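Side-chain contacts in putative mannose-1-phosphate guanylyl transferase (Thermus thermophilus, PDB 2CU2), which probably transfers a guanylyl group from GTP to mannose 1-phosphate, giving GDP-mannose: residues Pro30-Lys35 and Glu263-Gln268; Leu77-Arg82 and Ala219-Val224; Gly305-Lys310 and Leu316-Asp321. All blocks are in the same frame, centred on the assembly; numbering follows the deposited sequence.

Contact 1 (Pro30-Lys35 and Glu263-Gln268); sequences PLFEGK and ERVFSQ
V265 sets its CG1 methyl over one face of the F32 ring, a CH-pi contact with CG1 3.8 Å from the ring centroid and 23° off the normal. The methyl lies toward the rim, nearest to F32 CE1 at 3.5 Å; both methyls of V265 lie on the same side of the ring, CG2 past its outer end, 3.6 Å from F32 CZ. F32 arrives from the opposite direction, its CG anti to the carbonyl carbon (chi1 -58°), which sends the ring out from the loop to the helix. This is the close part of the contact. F266 adds a looser one, edge to edge, with its CE1 4.1 Å from F32 CD1. On the other side of the loop, toward solvent, K35 NZ makes a weak salt bridge with E33 OE1; past the helix end, S267, with positive phi, bonds through OG to R264 O at 2.9 Å. L276 touches both phenylalanines, and the Y111 ring meets F32. No hydrogen bond crosses between the segments: this is a small apolar surface contact, a loop aromatic laid against the last turn of helix 261-266 within the nucleotidyltransferase (GT-A-type) region.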
ATOM      1  N   PRO A  30      -9.488 -15.322   1.946  1.00 37.67           N
ATOM      2  CA  PRO A  30      -9.395 -15.652   0.529  1.00 38.14           C
ATOM      3  C   PRO A  30      -7.955 -15.550   0.035  1.00 38.44           C
ATOM      4  O   PRO A  30      -7.428 -14.474  -0.214  1.00 40.84           O
ATOM      5  CB  PRO A  30     -10.274 -14.670  -0.239  1.00 35.64           C
ATOM      6  CG  PRO A  30     -10.431 -13.430   0.630  1.00 39.20           C
ATOM      7  CD  PRO A  30     -10.122 -14.014   2.089  1.00 38.32           C
ATOM      8  N   LEU A  31      -7.298 -16.725  -0.077  1.00 37.09           N
ATOM      9  CA  LEU A  31      -5.870 -16.729  -0.388  1.00 36.58           C
ATOM     10  C   LEU A  31      -5.561 -17.326  -1.769  1.00 37.18           C
ATOM     11  O   LEU A  31      -5.592 -16.653  -2.790  1.00 38.38           O
ATOM     12  CB  LEU A  31      -5.148 -17.523   0.699  1.00 36.27           C
ATOM     13  CG  LEU A  31      -4.773 -16.656   1.904  1.00 37.83           C
ATOM     14  CD1 LEU A  31      -4.103 -17.463   3.016  1.00 34.81           C
ATOM     15  CD2 LEU A  31      -3.803 -15.531   1.546  1.00 34.81           C
ATOM     16  N   PHE A  32      -5.208 -18.630  -1.768  1.00 35.69           N
ATOM     17  CA  PHE A  32      -4.787 -19.293  -3.003  1.00 35.04           C
ATOM     18  C   PHE A  32      -5.974 -19.645  -3.911  1.00 34.25           C
ATOM     19  O   PHE A  32      -6.965 -20.224  -3.487  1.00 35.19           O
ATOM     20  CB  PHE A  32      -4.025 -20.564  -2.626  1.00 32.70           C
ATOM     21  CG  PHE A  32      -2.854 -20.216  -1.755  1.00 31.56           C
ATOM     22  CD1 PHE A  32      -1.770 -19.541  -2.302  1.00 29.96           C
ATOM     23  CD2 PHE A  32      -2.854 -20.576  -0.419  1.00 30.55           C
ATOM     24  CE1 PHE A  32      -0.680 -19.226  -1.502  1.00 29.91           C
ATOM     25  CE2 PHE A  32      -1.758 -20.255   0.378  1.00 29.04           C
ATOM     26  CZ  PHE A  32      -0.669 -19.580  -0.159  1.00 30.51           C
ATOM     27  N   GLU A  33      -5.908 -19.238  -5.195  1.00 34.25           N
ATOM     28  CA  GLU A  33      -7.025 -19.501  -6.099  1.00 34.26           C
ATOM     29  C   GLU A  33      -8.278 -18.713  -5.699  1.00 34.22           C
ATOM     30  O   GLU A  33      -9.365 -18.921  -6.221  1.00 35.46           O
ATOM     31  CB  GLU A  33      -7.321 -21.003  -6.089  1.00 36.95           C
ATOM     32  CG  GLU A  33      -6.340 -21.798  -6.957  1.00 41.28           C
ATOM     33  CD  GLU A  33      -6.762 -23.252  -7.007  1.00 44.12           C
ATOM     34  OE1 GLU A  33      -7.956 -23.516  -7.033  1.00 44.37           O
ATOM     35  OE2 GLU A  33      -5.879 -24.112  -7.054  1.00 45.97           O
ATOM     36  N   GLY A  34      -8.115 -17.783  -4.764  1.00 33.83           N
ATOM     37  CA  GLY A  34      -9.246 -16.970  -4.303  1.00 33.61           C
ATOM     38  C   GLY A  34     -10.089 -17.697  -3.252  1.00 34.18           C
ATOM     39  O   GLY A  34     -11.127 -17.225  -2.800  1.00 36.38           O
ATOM     40  N   LYS A  35      -9.614 -18.903  -2.889  1.00 34.82           N
ATOM     41  CA  LYS A  35     -10.304 -19.786  -1.956  1.00 35.40           C
ATOM     42  C   LYS A  35      -9.889 -19.508  -0.510  1.00 34.57           C
ATOM     43  O   LYS A  35      -8.745 -19.187  -0.215  1.00 34.18           O
ATOM     44  CB  LYS A  35      -9.967 -21.230  -2.327  1.00 37.71           C
ATOM     45  CG  LYS A  35     -10.773 -21.725  -3.530  1.00 41.12           C
ATOM     46  CD  LYS A  35     -10.834 -23.252  -3.599  1.00 42.96           C
ATOM     47  CE  LYS A  35     -10.807 -23.776  -5.039  1.00 45.92           C
ATOM     48  NZ  LYS A  35     -10.146 -25.079  -5.077  1.00 49.88           N
ATOM     49  N   GLU A 263       5.035 -17.130  -0.970  1.00 29.50           N
ATOM     50  CA  GLU A 263       6.100 -17.376  -1.922  1.00 30.01           C
ATOM     51  C   GLU A 263       6.440 -18.868  -1.931  1.00 30.28           C
ATOM     52  O   GLU A 263       6.561 -19.480  -2.992  1.00 29.27           O
ATOM     53  CB  GLU A 263       7.332 -16.554  -1.557  1.00 30.34           C
ATOM     54  CG  GLU A 263       8.544 -16.850  -2.408  1.00 32.95           C
ATOM     55  CD  GLU A 263       9.699 -15.916  -2.091  1.00 35.33           C
ATOM     56  OE1 GLU A 263       9.549 -14.691  -2.278  1.00 35.71           O
ATOM     57  OE2 GLU A 263      10.755 -16.407  -1.651  1.00 37.56           O
ATOM     58  N   ARG A 264       6.583 -19.448  -0.742  1.00 29.19           N
ATOM     59  CA  ARG A 264       6.906 -20.864  -0.621  1.00 30.84           C
ATOM     60  C   ARG A 264       5.831 -21.703  -1.296  1.00 31.01           C
ATOM     61  O   ARG A 264       6.127 -22.639  -2.046  1.00 31.95           O
ATOM     62  CB  ARG A 264       7.018 -21.266   0.855  1.00 30.03           C
ATOM     63  CG  ARG A 264       8.069 -20.481   1.643  1.00 33.52           C
ATOM     64  CD  ARG A 264       8.348 -21.126   2.991  1.00 35.57           C
ATOM     65  NE  ARG A 264       7.137 -21.266   3.802  1.00 37.63           N
ATOM     66  CZ  ARG A 264       6.941 -20.667   4.975  1.00 38.29           C
ATOM     67  NH1 ARG A 264       7.877 -19.876   5.490  1.00 38.82           N
ATOM     68  NH2 ARG A 264       5.806 -20.861   5.637  1.00 38.20           N
ATOM     69  N   VAL A 265       4.576 -21.366  -1.032  1.00 30.60           N
ATOM     70  CA  VAL A 265       3.482 -22.115  -1.621  1.00 30.95           C
ATOM     71  C   VAL A 265       3.518 -22.062  -3.150  1.00 31.81           C
ATOM     72  O   VAL A 265       3.272 -23.069  -3.803  1.00 30.80           O
ATOM     73  CB  VAL A 265       2.118 -21.607  -1.112  1.00 31.22           C
ATOM     74  CG1 VAL A 265       0.990 -22.269  -1.906  1.00 31.36           C
ATOM     75  CG2 VAL A 265       1.973 -21.928   0.377  1.00 27.92           C
ATOM     76  N   PHE A 266       3.848 -20.904  -3.723  1.00 31.07           N
ATOM     77  CA  PHE A 266       3.841 -20.850  -5.182  1.00 32.50           C
ATOM     78  C   PHE A 266       4.875 -21.822  -5.783  1.00 33.27           C
ATOM     79  O   PHE A 266       4.691 -22.403  -6.846  1.00 34.88           O
ATOM     80  CB  PHE A 266       4.128 -19.403  -5.607  1.00 30.89           C
ATOM     81  CG  PHE A 266       2.849 -18.649  -5.898  1.00 32.36           C
ATOM     82  CD1 PHE A 266       1.854 -18.562  -4.927  1.00 32.34           C
ATOM     83  CD2 PHE A 266       2.660 -18.043  -7.137  1.00 33.05           C
ATOM     84  CE1 PHE A 266       0.668 -17.891  -5.208  1.00 33.16           C
ATOM     85  CE2 PHE A 266       1.468 -17.371  -7.406  1.00 32.35           C
ATOM     86  CZ  PHE A 266       0.473 -17.295  -6.443  1.00 34.10           C
ATOM     87  N   SER A 267       6.014 -21.964  -5.069  1.00 32.18           N
ATOM     88  CA  SER A 267       7.040 -22.920  -5.479  1.00 33.11           C
ATOM     89  C   SER A 267       7.558 -22.661  -6.898  1.00 32.85           C
ATOM     90  O   SER A 267       7.696 -23.555  -7.727  1.00 33.76           O
ATOM     91  CB  SER A 267       6.468 -24.333  -5.359  1.00 34.01           C
ATOM     92  OG  SER A 267       6.470 -24.723  -3.981  1.00 36.37           O
ATOM     93  N   GLN A 268       7.830 -21.375  -7.169  1.00 31.48           N
ATOM     94  CA  GLN A 268       8.426 -21.022  -8.454  1.00 31.31           C
ATOM     95  C   GLN A 268       9.846 -20.460  -8.281  1.00 31.45           C
ATOM     96  O   GLN A 268      10.466 -20.558  -7.228  1.00 31.31           O
ATOM     97  CB  GLN A 268       7.524 -19.989  -9.135  1.00 29.07           C
ATOM     98  CG  GLN A 268       7.182 -18.825  -8.201  1.00 27.40           C
ATOM     99  CD  GLN A 268       6.142 -17.947  -8.850  1.00 29.96           C
ATOM    100  OE1 GLN A 268       5.160 -18.388  -9.419  1.00 31.94           O
ATOM    101  NE2 GLN A 268       6.377 -16.631  -8.694  1.00 28.70           N
TER

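Contact 2 (Leu77-Arg82 and Ala219-Val224)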
ATOM      1  N   LEU A  77     -19.065 -25.844  18.364  1.00 40.45           N
ATOM      2  CA  LEU A  77     -18.717 -24.532  18.881  1.00 40.43           C
ATOM      3  C   LEU A  77     -17.942 -24.602  20.187  1.00 41.42           C
ATOM      4  O   LEU A  77     -18.445 -25.107  21.190  1.00 41.00           O
ATOM      5  CB  LEU A  77     -19.992 -23.703  19.068  1.00 42.06           C
ATOM      6  CG  LEU A  77     -20.884 -23.593  17.825  1.00 43.75           C
ATOM      7  CD1 LEU A  77     -22.138 -22.807  18.163  1.00 43.80           C
ATOM      8  CD2 LEU A  77     -20.119 -22.910  16.690  1.00 42.96           C
ATOM      9  N   GLU A  78     -16.711 -24.098  20.160  1.00 41.40           N
ATOM     10  CA  GLU A  78     -15.851 -24.070  21.336  1.00 43.15           C
ATOM     11  C   GLU A  78     -16.169 -22.802  22.121  1.00 43.57           C
ATOM     12  O   GLU A  78     -15.973 -21.690  21.628  1.00 44.28           O
ATOM     13  CB  GLU A  78     -14.377 -24.070  20.918  1.00 44.54           C
ATOM     14  CG  GLU A  78     -13.977 -25.261  20.063  1.00 48.50           C
ATOM     15  CD  GLU A  78     -12.646 -25.066  19.343  1.00 52.27           C
ATOM     16  OE1 GLU A  78     -11.585 -25.125  20.004  1.00 54.46           O
ATOM     17  OE2 GLU A  78     -12.660 -24.861  18.108  1.00 55.27           O
ATOM     18  N   PRO A  79     -16.670 -22.951  23.356  1.00 43.96           N
ATOM     19  CA  PRO A  79     -17.013 -21.799  24.195  1.00 44.26           C
ATOM     20  C   PRO A  79     -15.851 -20.859  24.515  1.00 44.24           C
ATOM     21  O   PRO A  79     -16.041 -19.649  24.629  1.00 43.92           O
ATOM     22  CB  PRO A  79     -17.603 -22.449  25.451  1.00 44.39           C
ATOM     23  CG  PRO A  79     -16.937 -23.784  25.498  1.00 44.40           C
ATOM     24  CD  PRO A  79     -16.969 -24.214  24.054  1.00 44.45           C
ATOM     25  N   LEU A  80     -14.656 -21.420  24.663  1.00 43.55           N
ATOM     26  CA  LEU A  80     -13.423 -20.693  24.910  1.00 43.46           C
ATOM     27  C   LEU A  80     -12.270 -21.292  24.109  1.00 41.85           C
ATOM     28  O   LEU A  80     -12.365 -22.376  23.547  1.00 42.41           O
ATOM     29  CB  LEU A  80     -13.117 -20.795  26.405  1.00 43.55           C
ATOM     30  CG  LEU A  80     -14.230 -20.205  27.269  1.00 44.89           C
ATOM     31  CD1 LEU A  80     -13.907 -20.274  28.763  1.00 46.30           C
ATOM     32  CD2 LEU A  80     -14.506 -18.738  26.954  1.00 46.49           C
ATOM     33  N   GLY A  81     -11.170 -20.524  24.031  1.00 41.15           N
ATOM     34  CA  GLY A  81      -9.982 -21.072  23.394  1.00 40.50           C
ATOM     35  C   GLY A  81      -9.218 -21.990  24.343  1.00 40.15           C
ATOM     36  O   GLY A  81      -8.705 -21.584  25.377  1.00 39.67           O
ATOM     37  N   ARG A  82      -9.191 -23.285  23.981  1.00 39.15           N
ATOM     38  CA  ARG A  82      -8.436 -24.260  24.760  1.00 39.61           C
ATOM     39  C   ARG A  82      -7.467 -25.068  23.891  1.00 39.95           C
ATOM     40  O   ARG A  82      -7.108 -26.199  24.189  1.00 39.56           O
ATOM     41  CB  ARG A  82      -9.429 -25.194  25.451  1.00 41.17           C
ATOM     42  CG  ARG A  82      -9.448 -24.996  26.966  1.00 44.45           C
ATOM     43  CD  ARG A  82      -9.609 -23.521  27.352  1.00 46.42           C
ATOM     44  NE  ARG A  82      -9.924 -23.397  28.777  1.00 46.67           N
ATOM     45  CZ  ARG A  82     -10.096 -22.156  29.266  1.00 50.08           C
ATOM     46  NH1 ARG A  82      -9.981 -21.106  28.472  1.00 48.16           N
ATOM     47  NH2 ARG A  82     -10.398 -21.992  30.557  1.00 49.91           N
ATOM     48  N   ALA A 219     -22.643 -33.457  31.419  1.00 33.64           N
ATOM     49  CA  ALA A 219     -22.141 -32.176  31.944  1.00 34.07           C
ATOM     50  C   ALA A 219     -22.274 -31.036  30.925  1.00 35.87           C
ATOM     51  O   ALA A 219     -22.385 -31.250  29.726  1.00 35.46           O
ATOM     52  CB  ALA A 219     -20.669 -32.339  32.347  1.00 34.07           C
ATOM     53  N   SER A 220     -22.305 -29.785  31.445  1.00 35.91           N
ATOM     54  CA  SER A 220     -22.428 -28.622  30.564  1.00 36.32           C
ATOM     55  C   SER A 220     -21.098 -28.282  29.888  1.00 37.03           C
ATOM     56  O   SER A 220     -20.056 -28.168  30.515  1.00 35.17           O
ATOM     57  CB  SER A 220     -22.900 -27.433  31.409  1.00 38.32           C
ATOM     58  OG  SER A 220     -22.678 -26.224  30.683  1.00 39.39           O
ATOM     59  N   LEU A 221     -21.163 -28.158  28.552  1.00 35.13           N
ATOM     60  CA  LEU A 221     -19.974 -27.834  27.772  1.00 36.81           C
ATOM     61  C   LEU A 221     -19.276 -26.581  28.306  1.00 35.98           C
ATOM     62  O   LEU A 221     -18.065 -26.530  28.480  1.00 36.69           O
ATOM     63  CB  LEU A 221     -20.402 -27.615  26.320  1.00 37.59           C
ATOM     64  CG  LEU A 221     -19.224 -27.258  25.410  1.00 37.42           C
ATOM     65  CD1 LEU A 221     -18.101 -28.296  25.474  1.00 38.49           C
ATOM     66  CD2 LEU A 221     -19.624 -27.151  23.938  1.00 38.58           C
ATOM     67  N   GLU A 222     -20.086 -25.529  28.529  1.00 35.84           N
ATOM     68  CA  GLU A 222     -19.526 -24.284  29.037  1.00 37.83           C
ATOM     69  C   GLU A 222     -18.770 -24.502  30.349  1.00 37.39           C
ATOM     70  O   GLU A 222     -17.643 -24.064  30.536  1.00 36.50           O
ATOM     71  CB  GLU A 222     -20.675 -23.299  29.256  1.00 41.93           C
ATOM     72  CG  GLU A 222     -20.610 -22.106  28.302  1.00 51.48           C
ATOM     73  CD  GLU A 222     -20.789 -20.827  29.086  1.00 56.96           C
ATOM     74  OE1 GLU A 222     -20.816 -20.887  30.307  1.00 59.57           O
ATOM     75  OE2 GLU A 222     -20.902 -19.772  28.464  1.00 60.86           O
ATOM     76  N   GLU A 223     -19.452 -25.174  31.296  1.00 35.39           N
ATOM     77  CA  GLU A 223     -18.823 -25.440  32.584  1.00 35.43           C
ATOM     78  C   GLU A 223     -17.518 -26.222  32.422  1.00 34.84           C
ATOM     79  O   GLU A 223     -16.465 -25.831  32.907  1.00 33.66           O
ATOM     80  CB  GLU A 223     -19.808 -26.239  33.439  1.00 37.23           C
ATOM     81  CG  GLU A 223     -19.239 -26.579  34.818  1.00 37.70           C
ATOM     82  CD  GLU A 223     -18.534 -27.914  34.754  1.00 39.45           C
ATOM     83  OE1 GLU A 223     -19.138 -28.874  34.298  1.00 41.29           O
ATOM     84  OE2 GLU A 223     -17.377 -27.983  35.166  1.00 40.28           O
ATOM     85  N   VAL A 224     -17.660 -27.375  31.731  1.00 33.46           N
ATOM     86  CA  VAL A 224     -16.501 -28.244  31.522  1.00 33.20           C
ATOM     87  C   VAL A 224     -15.321 -27.500  30.879  1.00 34.92           C
ATOM     88  O   VAL A 224     -14.188 -27.573  31.333  1.00 35.06           O
ATOM     89  CB  VAL A 224     -16.921 -29.428  30.646  1.00 32.61           C
ATOM     90  CG1 VAL A 224     -15.687 -30.236  30.239  1.00 29.38           C
ATOM     91  CG2 VAL A 224     -17.872 -30.337  31.402  1.00 29.98           C
TER
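P79 and L221 meet with their side chains at about a right angle, the CD and CG edge of the proline ring against the branched end of the leucine. L221 CG and CD2 each stand 4.0 Å from P79 CD, a loose apolar touch. The leucine reaches this place because its CG is anti to the backbone N (chi1 180°), which carries the isobutyl group from the first turn of the helix across to the loop. Its CD2 also comes 3.6 Å from L77 O, so one methyl rests against the backbone carbonyl at the end of the strand. The next residue, E222, meets the proline at a different atom: its CG lies 4.2 Å from P79 CB, and the chain then bends at chi2 (-132°), with the carboxylate going on to a salt bridge with R60. With an alanine here in place of L221, the proline CD and CG edge would probably lose the leucine that packs on it, and a gap would open beside L77 O. S220 is the N-cap of the helix, its OG accepting a weak bond from E223 N (3.4 Å). Around the contact, Y225 touches P79, and E78 pairs through its backbone with V58 and R60; helix 221-226 packs on the loop that follows strand 74-78, while V224 touches helix 206-216 and L221 touches L90 of helix 83-98.

Contact 3 (Gly305-Lys310 and Leu316-Asp321)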
ATOM      1  N   GLY A 305      12.337  -8.171  -2.738  1.00 30.79           N
ATOM      2  CA  GLY A 305      12.154  -8.881  -1.489  1.00 29.86           C
ATOM      3  C   GLY A 305      11.152  -8.301  -0.514  1.00 28.61           C
ATOM      4  O   GLY A 305      11.249  -8.543   0.693  1.00 27.78           O
ATOM      5  N   LEU A 306      10.178  -7.557  -1.018  1.00 28.47           N
ATOM      6  CA  LEU A 306       9.187  -6.961  -0.134  1.00 27.70           C
ATOM      7  C   LEU A 306       7.822  -7.636  -0.170  1.00 29.01           C
ATOM      8  O   LEU A 306       7.448  -8.296  -1.144  1.00 28.26           O
ATOM      9  CB  LEU A 306       8.976  -5.482  -0.469  1.00 27.06           C
ATOM     10  CG  LEU A 306      10.072  -4.433  -0.253  1.00 29.28           C
ATOM     11  CD1 LEU A 306       9.506  -3.052  -0.605  1.00 25.52           C
ATOM     12  CD2 LEU A 306      10.535  -4.440   1.201  1.00 26.90           C
ATOM     13  N   VAL A 307       7.091  -7.471   0.925  1.00 29.18           N
ATOM     14  CA  VAL A 307       5.732  -7.951   1.017  1.00 27.19           C
ATOM     15  C   VAL A 307       4.929  -6.657   1.015  1.00 28.54           C
ATOM     16  O   VAL A 307       5.172  -5.769   1.826  1.00 28.33           O
ATOM     17  CB  VAL A 307       5.426  -8.687   2.350  1.00 27.81           C
ATOM     18  CG1 VAL A 307       3.901  -8.794   2.535  1.00 25.48           C
ATOM     19  CG2 VAL A 307       6.052 -10.077   2.351  1.00 25.61           C
ATOM     20  N   VAL A 308       4.002  -6.531   0.076  1.00 29.41           N
ATOM     21  CA  VAL A 308       3.138  -5.360   0.015  1.00 28.04           C
ATOM     22  C   VAL A 308       1.749  -5.983  -0.001  1.00 29.58           C
ATOM     23  O   VAL A 308       1.389  -6.665  -0.962  1.00 28.06           O
ATOM     24  CB  VAL A 308       3.348  -4.551  -1.277  1.00 28.09           C
ATOM     25  CG1 VAL A 308       2.514  -3.263  -1.223  1.00 26.38           C
ATOM     26  CG2 VAL A 308       4.822  -4.225  -1.455  1.00 24.92           C
ATOM     27  N   ALA A 309       0.982  -5.774   1.069  1.00 28.45           N
ATOM     28  CA  ALA A 309      -0.350  -6.358   1.173  1.00 29.64           C
ATOM     29  C   ALA A 309      -1.413  -5.307   1.427  1.00 31.87           C
ATOM     30  O   ALA A 309      -1.369  -4.591   2.430  1.00 33.80           O
ATOM     31  CB  ALA A 309      -0.378  -7.408   2.290  1.00 27.60           C
ATOM     32  N   LYS A 310      -2.376  -5.232   0.513  1.00 31.20           N
ATOM     33  CA  LYS A 310      -3.443  -4.245   0.604  1.00 31.06           C
ATOM     34  C   LYS A 310      -4.815  -4.913   0.699  1.00 31.73           C
ATOM     35  O   LYS A 310      -5.219  -5.688  -0.158  1.00 32.24           O
ATOM     36  CB  LYS A 310      -3.381  -3.359  -0.640  1.00 33.07           C
ATOM     37  CG  LYS A 310      -4.540  -2.361  -0.702  1.00 33.74           C
ATOM     38  CD  LYS A 310      -5.277  -2.410  -2.042  1.00 37.15           C
ATOM     39  CE  LYS A 310      -6.521  -1.516  -2.060  1.00 36.41           C
ATOM     40  NZ  LYS A 310      -7.580  -2.130  -1.260  1.00 36.39           N
ATOM     41  N   LEU A 316       0.214  -2.938   4.122  1.00 30.89           N
ATOM     42  CA  LEU A 316       1.395  -3.410   4.824  1.00 29.68           C
ATOM     43  C   LEU A 316       2.583  -3.428   3.871  1.00 30.51           C
ATOM     44  O   LEU A 316       2.449  -3.815   2.713  1.00 30.64           O
ATOM     45  CB  LEU A 316       1.159  -4.834   5.344  1.00 27.34           C
ATOM     46  CG  LEU A 316       2.410  -5.613   5.747  1.00 27.17           C
ATOM     47  CD1 LEU A 316       3.050  -4.950   6.946  1.00 29.73           C
ATOM     48  CD2 LEU A 316       2.051  -7.062   6.065  1.00 27.91           C
ATOM     49  N   VAL A 317       3.740  -3.005   4.362  1.00 29.58           N
ATOM     50  CA  VAL A 317       4.961  -3.043   3.571  1.00 29.17           C
ATOM     51  C   VAL A 317       6.062  -3.505   4.518  1.00 29.02           C
ATOM     52  O   VAL A 317       6.389  -2.810   5.477  1.00 29.13           O
ATOM     53  CB  VAL A 317       5.328  -1.661   2.991  1.00 29.37           C
ATOM     54  CG1 VAL A 317       6.663  -1.751   2.247  1.00 29.67           C
ATOM     55  CG2 VAL A 317       4.241  -1.186   2.048  1.00 26.90           C
ATOM     56  N   VAL A 318       6.617  -4.686   4.255  1.00 29.14           N
ATOM     57  CA  VAL A 318       7.670  -5.260   5.097  1.00 28.60           C
ATOM     58  C   VAL A 318       8.550  -6.217   4.290  1.00 29.32           C
ATOM     59  O   VAL A 318       8.049  -6.929   3.429  1.00 29.60           O
ATOM     60  CB  VAL A 318       7.044  -6.051   6.290  1.00 28.69           C
ATOM     61  CG1 VAL A 318       6.125  -7.147   5.756  1.00 26.06           C
ATOM     62  CG2 VAL A 318       8.142  -6.675   7.160  1.00 27.41           C
ATOM     63  N   PRO A 319       9.877  -6.226   4.537  1.00 29.18           N
ATOM     64  CA  PRO A 319      10.699  -7.205   3.837  1.00 29.32           C
ATOM     65  C   PRO A 319      10.272  -8.618   4.192  1.00 30.75           C
ATOM     66  O   PRO A 319       9.980  -8.946   5.335  1.00 30.66           O
ATOM     67  CB  PRO A 319      12.152  -7.004   4.250  1.00 29.57           C
ATOM     68  CG  PRO A 319      12.259  -5.658   4.946  1.00 28.79           C
ATOM     69  CD  PRO A 319      10.735  -5.380   5.350  1.00 29.16           C
ATOM     70  N   LYS A 320      10.214  -9.470   3.160  1.00 29.82           N
ATOM     71  CA  LYS A 320       9.619 -10.768   3.391  1.00 31.08           C
ATOM     72  C   LYS A 320      10.349 -11.581   4.460  1.00 33.11           C
ATOM     73  O   LYS A 320       9.788 -12.469   5.080  1.00 33.99           O
ATOM     74  CB  LYS A 320       9.512 -11.528   2.072  1.00 29.03           C
ATOM     75  CG  LYS A 320      10.860 -11.846   1.433  1.00 29.88           C
ATOM     76  CD  LYS A 320      10.685 -12.400   0.022  1.00 30.25           C
ATOM     77  CE  LYS A 320      11.974 -13.001  -0.543  1.00 30.82           C
ATOM     78  NZ  LYS A 320      11.857 -13.106  -1.999  1.00 28.43           N
ATOM     79  N   ASP A 321      11.649 -11.277   4.663  1.00 35.67           N
ATOM     80  CA  ASP A 321      12.367 -12.015   5.699  1.00 38.93           C
ATOM     81  C   ASP A 321      11.911 -11.652   7.116  1.00 39.94           C
ATOM     82  O   ASP A 321      12.148 -12.373   8.076  1.00 41.16           O
ATOM     83  CB  ASP A 321      13.884 -11.833   5.530  1.00 42.82           C
ATOM     84  CG  ASP A 321      14.282 -10.360   5.599  1.00 46.60           C
ATOM     85  OD1 ASP A 321      13.493  -9.580   6.136  1.00 49.91           O
ATOM     86  OD2 ASP A 321      15.398 -10.032   5.200  1.00 48.81           O
TER
HETATM   87  O   HOH W   1      13.505  -9.518   2.519  1.00 42.93           O
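K320 N donates to G305 O at 2.8 Å in a nearly straight bond (173° at the hydrogen). G305 O also accepts from a water, 3.1 Å away, which in turn weakly accepts from D321 N. Further along, V307 and V318 form a reciprocal pair, V307 N to V318 O at 2.7 Å and V318 N to V307 O at 3.0 Å, and A309 and L316 repeat it. K320 lays CG against G305 O (3.4 Å); with CG between the backbone N and the carbonyl carbon (chi1 64°) and the chain extended beyond, the aliphatic stem runs alongside the glycine and delivers NZ to G288 O and the carboxylate of E263. The backbone bonds join strands 306-311 and 314-319 in an antiparallel beta hairpin, within the beta-helix-like region of the chain, of the mannose-phosphate isomerase/GMP type. V307 with V318 and A309 with L316 are its hydrogen-bonded pairs, V308 with V317 and L306 with P319 its non-hydrogen-bonded ones. Packing follows this register. On the V307 face, V307 CB meets V318 CG1 at 3.8 Å, V307 CG2 lies against the CB of K320 as the two side chains cross, and W259 touches both A309 and L316. V308 and V317 meet more loosely through their methyls on the other face. L306 and P319 diverge, yet L306 CD2 returns to P319 CA at 3.8 Å. Strand 306-311 bonds on its other side to strand 290-293, while L316 and V317 pair in parallel with a strand of the second subunit, whose L301 packs on L316, V318 and P319, and whose D313 forms a salt bridge with K310.

Contact 3 is the buried one, a hairpin whose sheet continues into the second subunit; contact 1 lies at the surface and contact 2 is partly buried, and neither has a hydrogen bond between its segments. Both set a loop residue, F32 or P79, against side chains of a helix, with an aromatic ring face used in contact 1 and a proline edge in contact 2. Both belong to the nucleotidyltransferase part of the chain but lie on opposite sides of the chain's centre, about 19 Å apart at nearest atoms. Contacts 1 and 3 touch: E263 OE1 and K320 NZ form a 2.8 Å salt bridge, tying helix 261-266 to the turn that follows the hairpin.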